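Local coordinates for peptidoglycan-recognition protein SD (PDB 2RKQ) that recognises bacterial peptidoglycan as a secreted innate immune sensor in Drosophila and activates the Toll pathway, at residues A[30-35]-A[99-104]. Sequence-based numbering, arbitrary orientation.
Sequences VIAHTA and GIAFIG
A32 and A101 are paired across parallel strands 30-33 and 99-102, their CB atoms side by side on one face, 4.0 Å apart. Three backbone bonds knit the strands, I100 N to V30 O, A32 N to I100 O (2.8 Å) and F102 N to A32 O, and T34 N to F102 O continues them past the strand ends. The I31 and I100 side chains lie side by side, I31 CD1 3.9 Å from I100 CB. With I31 CG1 beside the backbone N (chi1 -52°), CG2 lies anti to that N and reaches the F102 ring edge, 3.8 Å from CE1. Beyond the strands, T34 supplies the one side-chain hydrogen bond of the contact: with chi1 60° OG1 sits between its own N and carbonyl carbon, and accepts G104 N at 2.9 Å in an almost straight bond (178°). G104 O then receives A35 N at 2.8 Å from above the carbonyl plane, and lies 3.5 Å from H33 CB. T34 CG2 rests near I103 CA and, more loosely, A101 CB. A valine in place of T34 would probably leave G104 N without its acceptor and the turn after strand 99-102 less firmly tied. Helix 113-128 covers I100 and F102, while L70 of strand 69-71 packs on A101 and T34; S149 OG bonds H33 N. These are neighbouring parallel strands of the mixed sheet in the amidase-like PGRP fold, flanked by strands 69-71 and 136-140. Main-chain bonds thus set their register and I31, I100 and F102 pack on one face, whereas a threonine hydroxyl and a glycine carbonyl extend the pairing into the loops.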
ATOM      1  N   VAL A  30       4.899  -3.718   3.565  1.00 10.00           N
ATOM      2  CA  VAL A  30       4.529  -2.801   4.625  1.00 10.59           C
ATOM      3  C   VAL A  30       3.073  -2.418   4.428  1.00 10.78           C
ATOM      4  O   VAL A  30       2.699  -1.974   3.358  1.00 11.49           O
ATOM      5  CB  VAL A  30       5.425  -1.532   4.628  1.00 10.51           C
ATOM      6  CG1 VAL A  30       4.929  -0.519   5.659  1.00 12.64           C
ATOM      7  CG2 VAL A  30       6.854  -1.920   4.976  1.00 10.40           C
ATOM      8  N   ILE A  31       2.255  -2.609   5.460  1.00 10.85           N
ATOM      9  CA  ILE A  31       0.841  -2.298   5.391  1.00 11.14           C
ATOM     10  C   ILE A  31       0.556  -0.958   6.058  1.00 10.60           C
ATOM     11  O   ILE A  31       0.868  -0.745   7.242  1.00 10.70           O
ATOM     12  CB  ILE A  31      -0.011  -3.387   6.065  1.00 11.29           C
ATOM     13  CG1 ILE A  31       0.340  -4.781   5.518  1.00 11.51           C
ATOM     14  CG2 ILE A  31      -1.509  -3.085   5.895  1.00 11.48           C
ATOM     15  CD1 ILE A  31       0.161  -4.926   4.000  1.00 13.94           C
ATOM     16  N   ALA A  32      -0.060  -0.073   5.282  1.00 10.75           N
ATOM     17  CA  ALA A  32      -0.448   1.261   5.722  1.00 10.81           C
ATOM     18  C   ALA A  32      -1.943   1.482   5.576  1.00 10.78           C
ATOM     19  O   ALA A  32      -2.645   0.682   4.965  1.00  9.80           O
ATOM     20  CB  ALA A  32       0.312   2.310   4.904  1.00 11.89           C
ATOM     21  N   HIS A  33      -2.439   2.546   6.202  1.00 10.68           N
ATOM     22  CA  HIS A  33      -3.718   3.117   5.791  1.00 10.97           C
ATOM     23  C   HIS A  33      -3.477   4.531   5.297  1.00 12.11           C
ATOM     24  O   HIS A  33      -2.432   5.130   5.579  1.00 12.32           O
ATOM     25  CB  HIS A  33      -4.815   3.012   6.874  1.00 10.79           C
ATOM     26  CG  HIS A  33      -4.682   3.935   8.058  1.00 11.91           C
ATOM     27  ND1 HIS A  33      -3.587   4.727   8.335  1.00 14.64           N
ATOM     28  CD2 HIS A  33      -5.556   4.138   9.076  1.00 10.96           C
ATOM     29  CE1 HIS A  33      -3.810   5.402   9.459  1.00 12.96           C
ATOM     30  NE2 HIS A  33      -4.991   5.053   9.927  1.00 16.48           N
ATOM     31  N   THR A  34      -4.430   5.040   4.534  1.00 13.02           N
ATOM     32  CA  THR A  34      -4.279   6.400   4.007  1.00 14.24           C
ATOM     33  C   THR A  34      -4.680   7.432   5.040  1.00 15.47           C
ATOM     34  O   THR A  34      -4.299   8.608   4.925  1.00 16.25           O
ATOM     35  CB  THR A  34      -5.097   6.614   2.737  1.00 14.43           C
ATOM     36  OG1 THR A  34      -6.480   6.387   3.017  1.00 15.05           O
ATOM     37  CG2 THR A  34      -4.643   5.666   1.666  1.00 14.01           C
ATOM     38  N   ALA A  35      -5.461   6.978   6.026  1.00 16.04           N
ATOM     39  CA  ALA A  35      -5.907   7.755   7.192  1.00 17.90           C
ATOM     40  C   ALA A  35      -7.044   8.713   6.893  1.00 19.11           C
ATOM     41  O   ALA A  35      -7.542   9.391   7.797  1.00 21.15           O
ATOM     42  CB  ALA A  35      -4.732   8.479   7.875  1.00 18.35           C
ATOM     43  N   GLY A  99       4.943  -1.298  -0.509  1.00 10.54           N
ATOM     44  CA  GLY A  99       3.987  -0.557   0.323  1.00 10.06           C
ATOM     45  C   GLY A  99       2.575  -0.749  -0.177  1.00  9.97           C
ATOM     46  O   GLY A  99       2.268  -0.453  -1.350  1.00 10.22           O
ATOM     47  N   ILE A 100       1.720  -1.248   0.712  1.00  9.97           N
ATOM     48  CA  ILE A 100       0.320  -1.509   0.384  1.00 10.11           C
ATOM     49  C   ILE A 100      -0.503  -0.701   1.375  1.00 10.08           C
ATOM     50  O   ILE A 100      -0.376  -0.890   2.582  1.00 10.94           O
ATOM     51  CB  ILE A 100       0.002  -2.997   0.564  1.00 10.05           C
ATOM     52  CG1 ILE A 100       0.842  -3.836  -0.413  1.00 10.29           C
ATOM     53  CG2 ILE A 100      -1.475  -3.236   0.291  1.00 11.92           C
ATOM     54  CD1 ILE A 100       0.959  -5.280  -0.021  1.00 11.36           C
ATOM     55  N   ALA A 101      -1.320   0.220   0.862  1.00  9.97           N
ATOM     56  CA  ALA A 101      -2.135   1.058   1.743  1.00  9.55           C
ATOM     57  C   ALA A 101      -3.602   0.771   1.556  1.00  9.75           C
ATOM     58  O   ALA A 101      -4.105   0.743   0.428  1.00 10.09           O
ATOM     59  CB  ALA A 101      -1.861   2.545   1.500  1.00 10.11           C
ATOM     60  N   PHE A 102      -4.289   0.533   2.666  1.00  9.81           N
ATOM     61  CA  PHE A 102      -5.727   0.447   2.621  1.00 10.09           C
ATOM     62  C   PHE A 102      -6.278   1.858   2.627  1.00 10.75           C
ATOM     63  O   PHE A 102      -5.877   2.707   3.448  1.00 10.30           O
ATOM     64  CB  PHE A 102      -6.244  -0.280   3.853  1.00 10.55           C
ATOM     65  CG  PHE A 102      -6.071  -1.774   3.816  1.00 10.31           C
ATOM     66  CD1 PHE A 102      -4.825  -2.358   4.018  1.00 10.56           C
ATOM     67  CD2 PHE A 102      -7.188  -2.598   3.636  1.00 11.12           C
ATOM     68  CE1 PHE A 102      -4.684  -3.735   4.004  1.00 10.38           C
ATOM     69  CE2 PHE A 102      -7.058  -3.985   3.627  1.00 11.64           C
ATOM     70  CZ  PHE A 102      -5.811  -4.554   3.820  1.00 11.58           C
ATOM     71  N   ILE A 103      -7.202   2.101   1.709  1.00 10.44           N
ATOM     72  CA  ILE A 103      -7.828   3.415   1.635  1.00 11.30           C
ATOM     73  C   ILE A 103      -8.845   3.508   2.768  1.00 11.23           C
ATOM     74  O   ILE A 103      -9.754   2.666   2.871  1.00 12.09           O
ATOM     75  CB  ILE A 103      -8.522   3.652   0.285  1.00 11.13           C
ATOM     76  CG1 ILE A 103      -7.490   3.552  -0.857  1.00 12.63           C
ATOM     77  CG2 ILE A 103      -9.247   5.020   0.321  1.00 13.10           C
ATOM     78  CD1 ILE A 103      -8.086   3.519  -2.251  1.00 13.43           C
ATOM     79  N   GLY A 104      -8.663   4.530   3.601  1.00 11.59           N
ATOM     80  CA  GLY A 104      -9.519   4.753   4.765  1.00 12.28           C
ATOM     81  C   GLY A 104      -8.732   4.918   6.043  1.00 12.10           C
ATOM     82  O   GLY A 104      -7.505   5.009   6.019  1.00 12.07           O
TER